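Local coordinates for ParB domain protein nuclease (Sulfolobus solfataricus, PDB 5K5D) that probably takes part in DNA partition as an archaeal, pNOB8-like ParB protein with a ParB-like N-terminal domain, at residues Glu21-Val29 with Ser86-Ile97. The protein carries 4 engineered substitutions. Residues are numbered along the deposited sequence; the frame is centred on the assembly and turned at random.
Sequences EDDEFKTMV and SQQERDKAYELI. Engineered in segment 21-29: Met-28 (natural residue Leu).
Asp-22, with CG anti to its own N (chi1 -178°), presents its carboxylate to Arg-90, whose chain, bent at chi2 and chi3, brings the guanidinium to it and up against Phe-25. Arg-90 NH1 donates to Asp-22 OD1 at 3.0 Å, entering from above the carboxylate plane. Aspartate suits this place doubly, since it is also the N-cap of the short helix 23-26: its OD2 accepts from Glu-24 N at 3.0 Å and from Phe-25 N at 3.2 Å, the two donors arriving from opposite faces of the carboxylate. An asparagine in its place would probably weaken the grip on Arg-90, leaving the guanidinium without one of its two carboxylate mates.

The other mate is Glu-24, whose carboxylate is stacked nearly parallel (10°) to the guanidinium. Its OE1, 2.7 Å from Arg-90 NH2, lies well out of the guanidinium plane, so no N-H points at it and charge holds the pair. Arginine suits the site because its flat cation can take one carboxylate at its edge and another on its face. Glutamate is long enough to reach further, and its OE2 receives Tyr-94 OH at 2.8 Å through the syn lone pair while also pairing with Arg-122 of helix 109-128.

Beside these charges Phe-25, a flat and bulky ring, fills a hole among Arg-90, Ala-93, Tyr-94 and Ile-97. The small Ala-93 lets it come close to helix 90-99, Phe-25 CZ to Ala-93 CB 3.4 Å, and Ile-97 CD1 reaches both Phe-25 CD2 (3.7 Å) and CG of the engineered selenomethionine Met-28. Within the ParB-like N-terminal region, this knob-into-hole contact and a salt-bridge network thus join helices 23-26 and 90-99; Asp-22 and Glu-24 probably balance Arg-90 and help fix its orientation, Glu-24 sharing its charge with Arg-122.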
loop_
_atom_site.group_PDB
_atom_site.type_symbol
_atom_site.label_atom_id
_atom_site.label_comp_id
_atom_site.label_asym_id
_atom_site.label_seq_id
_atom_site.Cartn_x
_atom_site.Cartn_y
_atom_site.Cartn_z
ATOM N N GLU B 21 11.850 -14.037 -11.320
ATOM C CA GLU B 21 10.747 -13.236 -10.812
ATOM C C GLU B 21 10.079 -13.867 -9.596
ATOM O O GLU B 21 9.988 -15.087 -9.484
ATOM C CB GLU B 21 9.722 -12.954 -11.911
ATOM C CG GLU B 21 8.889 -14.146 -12.327
ATOM C CD GLU B 21 7.800 -13.763 -13.309
ATOM O OE1 GLU B 21 8.058 -12.899 -14.176
ATOM O OE2 GLU B 21 6.685 -14.316 -13.202
ATOM N N ASP B 22 9.633 -13.012 -8.682
ATOM C CA ASP B 22 8.934 -13.438 -7.483
ATOM C C ASP B 22 7.499 -12.957 -7.613
ATOM O O ASP B 22 7.245 -11.755 -7.703
ATOM C CB ASP B 22 9.585 -12.820 -6.246
ATOM C CG ASP B 22 8.937 -13.275 -4.957
ATOM O OD1 ASP B 22 9.543 -14.097 -4.241
ATOM O OD2 ASP B 22 7.818 -12.808 -4.660
ATOM N N ASP B 23 6.559 -13.891 -7.634
ATOM C CA ASP B 23 5.182 -13.543 -7.963
ATOM C C ASP B 23 4.565 -12.551 -6.983
ATOM O O ASP B 23 3.653 -11.806 -7.338
ATOM C CB ASP B 23 4.315 -14.792 -8.092
ATOM C CG ASP B 23 3.493 -14.786 -9.359
ATOM O OD1 ASP B 23 2.328 -14.330 -9.313
ATOM O OD2 ASP B 23 4.022 -15.216 -10.408
ATOM N N GLU B 24 5.072 -12.527 -5.755
ATOM C CA GLU B 24 4.579 -11.571 -4.776
ATOM C C GLU B 24 5.063 -10.171 -5.119
ATOM O O GLU B 24 4.277 -9.228 -5.150
ATOM C CB GLU B 24 5.022 -11.941 -3.360
ATOM C CG GLU B 24 4.286 -11.156 -2.286
ATOM C CD GLU B 24 5.136 -10.883 -1.064
ATOM O OE1 GLU B 24 6.328 -10.555 -1.232
ATOM O OE2 GLU B 24 4.614 -10.996 0.065
ATOM N N PHE B 25 6.361 -10.035 -5.366
ATOM C CA PHE B 25 6.926 -8.739 -5.719
ATOM C C PHE B 25 6.332 -8.272 -7.033
ATOM O O PHE B 25 6.144 -7.075 -7.257
ATOM C CB PHE B 25 8.446 -8.821 -5.830
ATOM C CG PHE B 25 9.119 -9.281 -4.571
ATOM C CD1 PHE B 25 10.344 -9.932 -4.618
ATOM C CD2 PHE B 25 8.524 -9.069 -3.336
ATOM C CE1 PHE B 25 10.962 -10.360 -3.455
ATOM C CE2 PHE B 25 9.138 -9.494 -2.170
ATOM C CZ PHE B 25 10.357 -10.142 -2.229
ATOM N N LYS B 26 6.028 -9.235 -7.893
ATOM C CA LYS B 26 5.474 -8.955 -9.212
ATOM C C LYS B 26 4.127 -8.251 -9.119
ATOM O O LYS B 26 3.751 -7.501 -10.016
ATOM C CB LYS B 26 5.324 -10.250 -10.006
ATOM C CG LYS B 26 4.691 -10.074 -11.375
ATOM C CD LYS B 26 4.620 -11.407 -12.103
ATOM C CE LYS B 26 4.184 -11.230 -13.547
ATOM N NZ LYS B 26 4.187 -12.528 -14.279
ATOM N N THR B 27 3.411 -8.484 -8.024
ATOM C CA THR B 27 2.070 -7.939 -7.873
ATOM C C THR B 27 1.945 -6.958 -6.715
ATOM O O THR B 27 0.843 -6.536 -6.382
ATOM C CB THR B 27 1.032 -9.059 -7.684
ATOM O OG1 THR B 27 1.273 -9.736 -6.442
ATOM C CG2 THR B 27 1.109 -10.052 -8.841
HETATM N N MSE B 28 3.071 -6.591 -6.110
HETATM C CA MSE B 28 3.074 -5.630 -5.006
HETATM C C MSE B 28 2.456 -4.293 -5.400
HETATM O O MSE B 28 1.557 -3.787 -4.721
HETATM C CB MSE B 28 4.494 -5.394 -4.487
HETATM C CG MSE B 28 4.958 -6.406 -3.451
HETATM SE SE MSE B 28 3.784 -6.473 -1.890
HETATM C CE MSE B 28 3.585 -4.566 -1.580
ATOM N N VAL B 29 2.950 -3.721 -6.493
ATOM C CA VAL B 29 2.503 -2.405 -6.926
ATOM C C VAL B 29 1.202 -2.493 -7.707
ATOM O O VAL B 29 1.100 -3.260 -8.668
ATOM C CB VAL B 29 3.572 -1.683 -7.768
ATOM C CG1 VAL B 29 3.011 -0.395 -8.338
ATOM C CG2 VAL B 29 4.815 -1.407 -6.921
ATOM N N SER B 86 16.364 -12.094 -0.582
ATOM C CA SER B 86 14.990 -11.621 -0.440
ATOM C C SER B 86 14.072 -12.711 0.096
ATOM O O SER B 86 13.022 -12.418 0.667
ATOM C CB SER B 86 14.454 -11.121 -1.779
ATOM O OG SER B 86 14.270 -12.197 -2.683
ATOM N N GLN B 87 14.468 -13.966 -0.096
ATOM C CA GLN B 87 13.663 -15.096 0.363
ATOM C C GLN B 87 13.825 -15.334 1.860
ATOM O O GLN B 87 13.068 -16.093 2.459
ATOM C CB GLN B 87 14.002 -16.368 -0.418
ATOM C CG GLN B 87 13.648 -16.302 -1.897
ATOM C CD GLN B 87 12.157 -16.121 -2.139
ATOM O OE1 GLN B 87 11.734 -15.159 -2.786
ATOM N NE2 GLN B 87 11.353 -17.049 -1.625
ATOM N N GLN B 88 14.815 -14.678 2.457
ATOM C CA GLN B 88 15.041 -14.784 3.892
ATOM C C GLN B 88 14.838 -13.442 4.586
ATOM O O GLN B 88 14.254 -13.377 5.668
ATOM C CB GLN B 88 16.435 -15.336 4.182
ATOM C CG GLN B 88 16.633 -16.773 3.724
ATOM C CD GLN B 88 17.927 -17.373 4.234
ATOM O OE1 GLN B 88 18.011 -17.812 5.381
ATOM N NE2 GLN B 88 18.948 -17.391 3.383
ATOM N N GLU B 89 15.320 -12.374 3.960
ATOM C CA GLU B 89 15.128 -11.027 4.488
ATOM C C GLU B 89 14.089 -10.247 3.675
ATOM O O GLU B 89 14.364 -9.148 3.196
ATOM C CB GLU B 89 16.458 -10.266 4.522
ATOM C CG GLU B 89 17.439 -10.760 5.580
ATOM C CD GLU B 89 18.841 -10.192 5.390
ATOM O OE1 GLU B 89 19.565 -10.669 4.492
ATOM O OE2 GLU B 89 19.223 -9.270 6.139
ATOM N N ARG B 90 12.899 -10.822 3.524
ATOM C CA ARG B 90 11.815 -10.161 2.805
ATOM C C ARG B 90 11.684 -8.690 3.179
ATOM O O ARG B 90 11.500 -7.835 2.313
ATOM C CB ARG B 90 10.487 -10.865 3.072
ATOM C CG ARG B 90 10.381 -12.247 2.463
ATOM C CD ARG B 90 10.081 -12.207 0.972
ATOM N NE ARG B 90 8.688 -12.538 0.700
ATOM C CZ ARG B 90 8.227 -12.847 -0.506
ATOM N NH1 ARG B 90 9.059 -12.872 -1.537
ATOM N NH2 ARG B 90 6.943 -13.139 -0.681
ATOM N N ASP B 91 11.763 -8.404 4.474
ATOM C CA ASP B 91 11.580 -7.043 4.961
ATOM C C ASP B 91 12.409 -6.050 4.159
ATOM O O ASP B 91 11.972 -4.923 3.914
ATOM C CB ASP B 91 11.885 -6.934 6.464
ATOM C CG ASP B 91 13.268 -7.446 6.827
ATOM O OD1 ASP B 91 13.622 -8.567 6.404
ATOM O OD2 ASP B 91 14.005 -6.730 7.542
ATOM N N LYS B 92 13.597 -6.475 3.737
ATOM C CA LYS B 92 14.469 -5.619 2.942
ATOM C C LYS B 92 13.928 -5.402 1.529
ATOM O O LYS B 92 14.002 -4.296 0.993
ATOM C CB LYS B 92 15.888 -6.180 2.901
ATOM C CG LYS B 92 16.656 -6.013 4.206
ATOM C CD LYS B 92 18.045 -6.609 4.097
ATOM C CE LYS B 92 18.913 -6.218 5.283
ATOM N NZ LYS B 92 18.344 -6.687 6.573
ATOM N N ALA B 93 13.378 -6.454 0.929
ATOM C CA ALA B 93 12.774 -6.335 -0.396
ATOM C C ALA B 93 11.560 -5.417 -0.319
ATOM O O ALA B 93 11.358 -4.559 -1.177
ATOM C CB ALA B 93 12.377 -7.700 -0.933
ATOM N N TYR B 94 10.764 -5.609 0.726
ATOM C CA TYR B 94 9.614 -4.760 0.999
ATOM C C TYR B 94 9.990 -3.283 1.066
ATOM O O TYR B 94 9.276 -2.429 0.544
ATOM C CB TYR B 94 8.948 -5.185 2.304
ATOM C CG TYR B 94 8.312 -6.552 2.233
ATOM C CD1 TYR B 94 8.328 -7.409 3.325
ATOM C CD2 TYR B 94 7.697 -6.985 1.068
ATOM C CE1 TYR B 94 7.749 -8.662 3.255
ATOM C CE2 TYR B 94 7.114 -8.231 0.990
ATOM C CZ TYR B 94 7.143 -9.065 2.084
ATOM O OH TYR B 94 6.559 -10.306 2.002
ATOM N N GLU B 95 11.116 -2.984 1.706
ATOM C CA GLU B 95 11.530 -1.596 1.883
ATOM C C GLU B 95 11.956 -0.973 0.565
ATOM O O GLU B 95 11.618 0.175 0.275
ATOM C CB GLU B 95 12.634 -1.488 2.938
ATOM C CG GLU B 95 12.106 -1.705 4.349
ATOM C CD GLU B 95 13.146 -2.262 5.300
ATOM O OE1 GLU B 95 14.356 -2.032 5.079
ATOM O OE2 GLU B 95 12.745 -2.936 6.273
ATOM N N LEU B 96 12.684 -1.744 -0.236
ATOM C CA LEU B 96 13.105 -1.291 -1.555
ATOM C C LEU B 96 11.910 -0.977 -2.447
ATOM O O LEU B 96 11.874 0.063 -3.095
ATOM C CB LEU B 96 14.012 -2.327 -2.215
ATOM C CG LEU B 96 15.386 -2.433 -1.558
ATOM C CD1 LEU B 96 16.219 -3.529 -2.206
ATOM C CD2 LEU B 96 16.096 -1.086 -1.637
ATOM N N ILE B 97 10.929 -1.873 -2.472
ATOM C CA ILE B 97 9.751 -1.677 -3.304
ATOM C C ILE B 97 9.015 -0.401 -2.917
ATOM O O ILE B 97 8.462 0.289 -3.773
ATOM C CB ILE B 97 8.779 -2.868 -3.219
ATOM C CG1 ILE B 97 9.382 -4.110 -3.883
ATOM C CG2 ILE B 97 7.451 -2.517 -3.886
ATOM C CD1 ILE B 97 8.599 -5.386 -3.613
#